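Local coordinates for glucose-binding protein (Thermus thermophilus HB27, PDB 2B3F) that binds glucose and galactose and probably serves as the solute-capturing component of a binding-protein-dependent sugar transport system, at residues R22-K25 with Q26-G30; N288-N291 with A292-L296; E303-D306 with T307-L311. One frame throughout, in Å; residues are numbered along the deposited sequence.

Interaction 1 (R22-K25 with Q26-G30); sequences RLYK and QKYPG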
loop_
_atom_site.group_PDB
_atom_site.type_symbol
_atom_site.label_atom_id
_atom_site.label_comp_id
_atom_site.label_asym_id
_atom_site.label_seq_id
_atom_site.Cartn_x
_atom_site.Cartn_y
_atom_site.Cartn_z
ATOM N N ARG A 22 -17.345 -2.734 15.008
ATOM C CA ARG A 22 -18.483 -3.489 15.552
ATOM C C ARG A 22 -18.007 -4.492 16.599
ATOM O O ARG A 22 -18.614 -4.607 17.662
ATOM C CB ARG A 22 -19.262 -4.205 14.452
ATOM C CG ARG A 22 -20.159 -3.259 13.664
ATOM C CD ARG A 22 -21.203 -3.999 12.841
ATOM N NE ARG A 22 -20.596 -4.790 11.776
ATOM C CZ ARG A 22 -20.146 -4.287 10.622
ATOM N NH1 ARG A 22 -20.214 -2.985 10.359
ATOM N NH2 ARG A 22 -19.618 -5.100 9.734
ATOM N N LEU A 23 -16.920 -5.197 16.289
ATOM C CA LEU A 23 -16.267 -6.087 17.246
ATOM C C LEU A 23 -15.846 -5.348 18.517
ATOM O O LEU A 23 -16.055 -5.824 19.637
ATOM C CB LEU A 23 -15.040 -6.712 16.609
ATOM C CG LEU A 23 -14.779 -8.171 16.898
ATOM C CD1 LEU A 23 -15.861 -9.036 16.246
ATOM C CD2 LEU A 23 -13.433 -8.548 16.354
ATOM N N TYR A 24 -15.240 -4.183 18.354
ATOM C CA TYR A 24 -14.812 -3.383 19.501
ATOM C C TYR A 24 -16.003 -2.988 20.396
ATOM O O TYR A 24 -15.926 -3.090 21.629
ATOM C CB TYR A 24 -14.068 -2.124 19.024
ATOM C CG TYR A 24 -13.479 -1.285 20.135
ATOM C CD1 TYR A 24 -12.192 -1.522 20.609
ATOM C CD2 TYR A 24 -14.215 -0.266 20.736
ATOM C CE1 TYR A 24 -11.642 -0.748 21.640
ATOM C CE2 TYR A 24 -13.661 0.516 21.770
ATOM C CZ TYR A 24 -12.386 0.260 22.225
ATOM O OH TYR A 24 -11.853 1.046 23.229
ATOM N N LYS A 25 -17.090 -2.539 19.766
ATOM C CA LYS A 25 -18.288 -2.113 20.499
ATOM C C LYS A 25 -18.983 -3.270 21.242
ATOM O O LYS A 25 -19.567 -3.059 22.313
ATOM C CB LYS A 25 -19.276 -1.429 19.565
ATOM C CG LYS A 25 -18.807 -0.102 19.023
ATOM C CD LYS A 25 -19.798 0.399 17.985
ATOM C CE LYS A 25 -19.459 1.783 17.494
ATOM N NZ LYS A 25 -20.472 2.316 16.505
ATOM N N GLN A 26 -18.915 -4.476 20.692
ATOM C CA GLN A 26 -19.394 -5.663 21.423
ATOM C C GLN A 26 -18.611 -5.850 22.725
ATOM O O GLN A 26 -19.188 -6.137 23.789
ATOM C CB GLN A 26 -19.220 -6.933 20.591
ATOM C CG GLN A 26 -20.207 -7.091 19.464
ATOM C CD GLN A 26 -20.137 -8.469 18.827
ATOM O OE1 GLN A 26 -20.558 -9.474 19.434
ATOM N NE2 GLN A 26 -19.604 -8.535 17.598
ATOM N N LYS A 27 -17.292 -5.702 22.640
ATOM C CA LYS A 27 -16.431 -5.939 23.784
ATOM C C LYS A 27 -16.517 -4.795 24.770
ATOM O O LYS A 27 -16.355 -5.001 25.969
ATOM C CB LYS A 27 -14.971 -6.113 23.348
ATOM C CG LYS A 27 -14.737 -7.326 22.478
ATOM C CD LYS A 27 -13.311 -7.347 21.927
ATOM C CE LYS A 27 -13.054 -8.589 21.066
ATOM N NZ LYS A 27 -12.602 -9.756 21.889
ATOM N N TYR A 28 -16.742 -3.586 24.273
ATOM C CA TYR A 28 -16.687 -2.400 25.099
ATOM C C TYR A 28 -17.905 -1.548 24.822
ATOM O O TYR A 28 -17.793 -0.502 24.193
ATOM C CB TYR A 28 -15.398 -1.609 24.830
ATOM C CG TYR A 28 -14.151 -2.448 24.953
ATOM C CD1 TYR A 28 -13.745 -2.957 26.186
ATOM C CD2 TYR A 28 -13.379 -2.754 23.832
ATOM C CE1 TYR A 28 -12.620 -3.728 26.297
ATOM C CE2 TYR A 28 -12.234 -3.523 23.941
ATOM C CZ TYR A 28 -11.860 -4.016 25.176
ATOM O OH TYR A 28 -10.727 -4.793 25.287
ATOM N N PRO A 29 -19.080 -1.998 25.286
ATOM C CA PRO A 29 -20.337 -1.297 25.003
ATOM C C PRO A 29 -20.401 0.130 25.538
ATOM O O PRO A 29 -21.163 0.957 25.017
ATOM C CB PRO A 29 -21.409 -2.197 25.651
ATOM C CG PRO A 29 -20.683 -3.066 26.603
ATOM C CD PRO A 29 -19.292 -3.234 26.061
ATOM N N GLY A 30 -19.599 0.443 26.538
ATOM C CA GLY A 30 -19.524 1.814 27.027
ATOM C C GLY A 30 -19.020 2.871 26.052
ATOM O O GLY A 30 -19.391 4.047 26.156
#
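Tyr24 turns its CG anti to the backbone N (chi1 -175°), whereas Tyr28, one turn later, holds CG beside its own N and anti to the carbonyl carbon (chi1 -53°); the two torsions swing both phenols to the same flank of the chain. They meet with CD2 of Tyr28 poised over the centre of one face of the Tyr24 ring, 3.4 Å from Tyr24 CE1. The ring centroids are 4.7 Å apart and the planes lie at 51°, an oblique pairing in which the single carbon CD2 of Tyr28 makes most of the approach. The backbone adds to the hold: Tyr28 N donates to Tyr24 O at 2.8 Å.

Before it, Gln26 N bonds to Arg22 O at 3.0 Å and Lys27 N to Leu23 O at 3.3 Å, so these are the last turns of helix 15-27, the crossover helix of the beta-alpha-beta unit formed with strands 2-7 and 32-37. Tyr28 is the first residue to leave helical geometry. Pro29 has no N-H to continue the pattern: its N sits 3.2 Å from Lys25 O without a proton to share, and its CA offers that same oxygen a C-H contact at 3.3 Å.

The Tyr24 hydroxyl bonds to Asn291 O and its ring rests on Leu298 and Val33. An alanine here removes the ring face and the hydroxyl, which would probably leave the Tyr28 ring freer to turn, open a gap beside Leu298 and Val33, and deprive Asn291 O of one of its donors. On a neighbouring flank, Leu23 CD1 brushes Gln26 NE2 at 4.0 Å, while the extended Lys27 chain passes Leu23 O and bends at its end to a salt bridge with Glu303.

Interaction 2 (N288-N291 with A292-L296); sequences NRQN and AINWL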
loop_
_atom_site.group_PDB
_atom_site.type_symbol
_atom_site.label_atom_id
_atom_site.label_comp_id
_atom_site.label_asym_id
_atom_site.label_seq_id
_atom_site.Cartn_x
_atom_site.Cartn_y
_atom_site.Cartn_z
ATOM N N ASN A 288 -8.201 9.609 25.160
ATOM C CA ASN A 288 -8.810 8.341 25.597
ATOM C C ASN A 288 -7.799 7.204 25.503
ATOM O O ASN A 288 -7.937 6.273 24.728
ATOM C CB ASN A 288 -10.088 8.045 24.811
ATOM C CG ASN A 288 -11.040 9.243 24.769
ATOM O OD1 ASN A 288 -11.619 9.626 25.791
ATOM N ND2 ASN A 288 -11.186 9.855 23.593
ATOM N N ARG A 289 -6.795 7.291 26.363
ATOM C CA ARG A 289 -5.614 6.435 26.297
ATOM C C ARG A 289 -5.954 4.964 26.485
ATOM O O ARG A 289 -5.527 4.127 25.709
ATOM C CB ARG A 289 -4.602 6.856 27.357
ATOM C CG ARG A 289 -3.302 6.102 27.281
ATOM C CD ARG A 289 -2.269 6.679 28.245
ATOM N NE ARG A 289 -0.997 5.964 28.175
ATOM C CZ ARG A 289 -0.714 4.834 28.819
ATOM N NH1 ARG A 289 -1.596 4.266 29.639
ATOM N NH2 ARG A 289 0.472 4.263 28.662
ATOM N N GLN A 290 -6.708 4.626 27.535
ATOM C CA GLN A 290 -7.032 3.213 27.762
ATOM C C GLN A 290 -7.888 2.611 26.652
ATOM O O GLN A 290 -7.683 1.475 26.244
ATOM C CB GLN A 290 -7.716 2.994 29.117
ATOM C CG GLN A 290 -7.878 1.520 29.463
ATOM C CD GLN A 290 -6.546 0.775 29.531
ATOM O OE1 GLN A 290 -5.573 1.272 30.113
ATOM N NE2 GLN A 290 -6.498 -0.425 28.935
ATOM N N ASN A 291 -8.870 3.371 26.183
ATOM C CA ASN A 291 -9.735 2.878 25.114
ATOM C C ASN A 291 -8.897 2.628 23.855
ATOM O O ASN A 291 -9.129 1.662 23.128
ATOM C CB ASN A 291 -10.869 3.857 24.832
ATOM C CG ASN A 291 -11.903 3.913 25.963
ATOM O OD1 ASN A 291 -12.640 4.897 26.115
ATOM N ND2 ASN A 291 -11.969 2.848 26.740
ATOM N N ALA A 292 -7.895 3.481 23.640
ATOM C CA ALA A 292 -6.964 3.316 22.492
ATOM C C ALA A 292 -6.122 2.057 22.647
ATOM O O ALA A 292 -5.954 1.272 21.714
ATOM C CB ALA A 292 -6.071 4.545 22.358
ATOM N N ILE A 293 -5.614 1.833 23.858
ATOM C CA ILE A 293 -4.843 0.615 24.151
ATOM C C ILE A 293 -5.681 -0.633 23.884
ATOM O O ILE A 293 -5.213 -1.603 23.304
ATOM C CB ILE A 293 -4.303 0.627 25.613
ATOM C CG1 ILE A 293 -3.198 1.681 25.753
ATOM C CG2 ILE A 293 -3.791 -0.755 25.995
ATOM C CD1 ILE A 293 -2.806 2.016 27.172
ATOM N N ASN A 294 -6.948 -0.615 24.292
ATOM C CA ASN A 294 -7.815 -1.747 24.015
ATOM C C ASN A 294 -8.091 -1.939 22.513
ATOM O O ASN A 294 -8.259 -3.054 22.021
ATOM C CB ASN A 294 -9.101 -1.621 24.830
ATOM C CG ASN A 294 -8.850 -1.845 26.333
ATOM O OD1 ASN A 294 -7.872 -2.498 26.698
ATOM N ND2 ASN A 294 -9.727 -1.305 27.190
ATOM N N TRP A 295 -8.098 -0.838 21.766
ATOM C CA TRP A 295 -8.184 -0.944 20.314
ATOM C C TRP A 295 -6.932 -1.640 19.763
ATOM O O TRP A 295 -7.032 -2.533 18.933
ATOM C CB TRP A 295 -8.388 0.454 19.695
ATOM C CG TRP A 295 -8.287 0.512 18.197
ATOM C CD1 TRP A 295 -7.234 0.972 17.481
ATOM C CD2 TRP A 295 -9.271 0.093 17.238
ATOM N NE1 TRP A 295 -7.492 0.882 16.140
ATOM C CE2 TRP A 295 -8.729 0.337 15.956
ATOM C CE3 TRP A 295 -10.554 -0.450 17.334
ATOM C CZ2 TRP A 295 -9.431 0.067 14.782
ATOM C CZ3 TRP A 295 -11.238 -0.748 16.175
ATOM C CH2 TRP A 295 -10.680 -0.468 14.905
ATOM N N LEU A 296 -5.755 -1.237 20.231
ATOM C CA LEU A 296 -4.501 -1.885 19.800
ATOM C C LEU A 296 -4.508 -3.392 20.076
ATOM O O LEU A 296 -4.078 -4.206 19.244
ATOM C CB LEU A 296 -3.287 -1.226 20.470
ATOM C CG LEU A 296 -3.083 0.267 20.215
ATOM C CD1 LEU A 296 -1.806 0.749 20.866
ATOM C CD2 LEU A 296 -3.088 0.570 18.699
#
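Four main-chain bonds join residues 288-291 to the turn that follows. Ala292 N donates to Asn288 O and Asn294 N to Gln290 O, both at 3.0 Å; Ile293 N to Arg289 O and Trp295 N to Asn291 O complete the i to i+4 series. Asn288 occupies the N-cap position, yet its side chain makes no capping bond and its ND2 goes instead to Asp61.

One polar side-chain pair spans the turn. Gln290 bends at chi2 (60°), which carries its amide toward the following turn, and NE2 reaches Asn294 OD1 at 3.3 Å. The bond is weak, the N-H...O angle being 138° and the two amide planes standing 60° apart; OD1 also accepts from Arg297.

The remaining side-chain contact is van der Waals packing of a methyl on a guanidinium face. Ile293 CD1 lies over one face of the Arg289 group, offset toward its rim, 3.6 Å from NH1 and 3.9 Å from CZ. The arginine chain is extended from CG to NE, and its NE forms a salt bridge with Glu82, which should hold the flat group steady above the methyl.

Ala292 and Trp295 turn to the interior: both touch Leu3 of strand 2-7, and the indole also meets Leu17 and Leu20 of helix 15-27 and packs edge-to-face with Phe280. The arrangement is the opening of an amphipathic helix laid against the sheet of an alpha/beta domain in a periplasmic binding protein.

Interaction 3 (E303-D306 with T307-L311); sequences EGQD and TSNPL. Unlike the reference sequence in segment 307-311: Ser308 (reference Phe).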
loop_
_atom_site.group_PDB
_atom_site.type_symbol
_atom_site.label_atom_id
_atom_site.label_comp_id
_atom_site.label_asym_id
_atom_site.label_seq_id
_atom_site.Cartn_x
_atom_site.Cartn_y
_atom_site.Cartn_z
ATOM N N GLU A 303 -8.572 -12.746 16.294
ATOM C CA GLU A 303 -9.997 -12.496 16.126
ATOM C C GLU A 303 -10.224 -11.229 15.277
ATOM O O GLU A 303 -10.971 -11.258 14.305
ATOM C CB GLU A 303 -10.672 -12.355 17.493
ATOM C CG GLU A 303 -12.191 -12.324 17.439
ATOM C CD GLU A 303 -12.839 -11.931 18.772
ATOM O OE1 GLU A 303 -12.133 -11.447 19.690
ATOM O OE2 GLU A 303 -14.071 -12.107 18.881
ATOM N N GLY A 304 -9.555 -10.143 15.640
ATOM C CA GLY A 304 -9.658 -8.877 14.889
ATOM C C GLY A 304 -9.201 -9.035 13.445
ATOM O O GLY A 304 -9.943 -8.741 12.514
ATOM N N GLN A 305 -7.988 -9.537 13.256
ATOM C CA GLN A 305 -7.373 -9.610 11.934
ATOM C C GLN A 305 -8.066 -10.570 10.975
ATOM O O GLN A 305 -8.124 -10.317 9.756
ATOM C CB GLN A 305 -5.858 -9.935 12.042
ATOM C CG GLN A 305 -5.086 -8.848 12.790
ATOM C CD GLN A 305 -3.573 -8.894 12.595
ATOM O OE1 GLN A 305 -3.063 -9.646 11.759
ATOM N NE2 GLN A 305 -2.862 -8.079 13.368
ATOM N N ASP A 306 -8.587 -11.689 11.491
ATOM C CA ASP A 306 -9.289 -12.626 10.627
ATOM C C ASP A 306 -10.770 -12.276 10.404
ATOM O O ASP A 306 -11.432 -12.909 9.596
ATOM C CB ASP A 306 -9.135 -14.053 11.162
ATOM C CG ASP A 306 -7.780 -14.666 10.829
ATOM O OD1 ASP A 306 -6.965 -14.049 10.067
ATOM O OD2 ASP A 306 -7.554 -15.810 11.328
ATOM N N THR A 307 -11.270 -11.297 11.149
ATOM C CA THR A 307 -12.566 -10.662 10.864
ATOM C C THR A 307 -12.445 -9.586 9.774
ATOM O O THR A 307 -13.218 -9.575 8.803
ATOM C CB THR A 307 -13.144 -10.052 12.139
ATOM O OG1 THR A 307 -13.344 -11.091 13.119
ATOM C CG2 THR A 307 -14.469 -9.355 11.874
ATOM N N SER A 308 -11.472 -8.692 9.924
ATOM C CA SER A 308 -11.349 -7.532 9.019
ATOM C C SER A 308 -10.674 -7.831 7.693
ATOM O O SER A 308 -11.134 -7.371 6.634
ATOM C CB SER A 308 -10.637 -6.388 9.730
ATOM O OG SER A 308 -9.370 -6.792 10.208
ATOM N N ASN A 309 -9.569 -8.572 7.703
ATOM C CA ASN A 309 -8.775 -8.701 6.486
ATOM C C ASN A 309 -9.452 -9.395 5.320
ATOM O O ASN A 309 -9.268 -8.987 4.187
ATOM C CB ASN A 309 -7.367 -9.243 6.772
ATOM C CG ASN A 309 -6.514 -8.220 7.479
ATOM O OD1 ASN A 309 -6.322 -7.113 6.968
ATOM N ND2 ASN A 309 -6.024 -8.550 8.672
ATOM N N PRO A 310 -10.259 -10.437 5.573
ATOM C CA PRO A 310 -10.995 -11.007 4.434
ATOM C C PRO A 310 -11.876 -9.988 3.664
ATOM O O PRO A 310 -12.074 -10.135 2.451
ATOM C CB PRO A 310 -11.844 -12.114 5.084
ATOM C CG PRO A 310 -11.030 -12.519 6.317
ATOM C CD PRO A 310 -10.471 -11.203 6.819
ATOM N N LEU A 311 -12.391 -8.990 4.365
ATOM C CA LEU A 311 -13.161 -7.905 3.731
ATOM C C LEU A 311 -12.271 -6.921 2.963
ATOM O O LEU A 311 -12.681 -6.338 1.950
ATOM C CB LEU A 311 -13.945 -7.133 4.783
ATOM C CG LEU A 311 -15.036 -7.929 5.503
ATOM C CD1 LEU A 311 -15.561 -7.165 6.732
ATOM C CD2 LEU A 311 -16.168 -8.218 4.517
#
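Thr307 opens the second half of the contact by giving its hydroxyl to the turn before: OG1 donates to Glu303 O at 2.7 Å. With OG1 beside its own N and anti to the carbonyl carbon (chi1 -61°), it faces the preceding turn. The backbone N of Thr307 is less well served, its proton shared weakly between Glu303 O and Gly304 O.

Ser308 N makes a regular bond to Gly304 O, 3.0 Å long with an angle of 161° at the hydrogen. Its OG, set between the backbone N and the carbonyl carbon, lies 3.1 Å from the same Gly304 O.

At Asn309 another carbonyl takes two donors. Gln305 O receives the backbone N at 3.1 Å, from above the carbonyl plane, and ND2 at 3.0 Å in a weak, bent bond. The amide is held from outside too, ND2 by Val116 O and OD1 by Ser314 OG.

Pro310 has no N-H for Asp306 O; its ring comes up instead, with CG 3.3 Å from that oxygen. Leu311 N then falls back on Ser308 O, three residues earlier, in a weak bond.

This is a proline-kinked helix, here next to the sugar pocket: the Asn309 side chain is about 4 Å from that of Lys312, a galactose-binding residue, and about 8 Å from the bound galactose.

Helix 15-27 joins the three contacts: its C-terminal end, interaction 1, touches both others. Toward interaction 2, with centres about 12 Å apart, Tyr24 OH lies 2.8 Å from Asn291 O and Tyr28 OH packs 3.6 Å from Asn294 CB. Toward interaction 3, with centres about 16 Å apart, Lys27 NZ and Glu303 OE1 close their salt bridge at 2.8 Å, and Leu23 CD2 lies 4.1 Å from Thr307 OG1. Interactions 2 and 3, on successive helices, do not touch, their nearest atoms being about 7 Å apart. Proximity to the ligand differs: interaction 3 borders the pocket, whereas in interaction 2 the Trp295 side chain stays about 12 Å from the galactose.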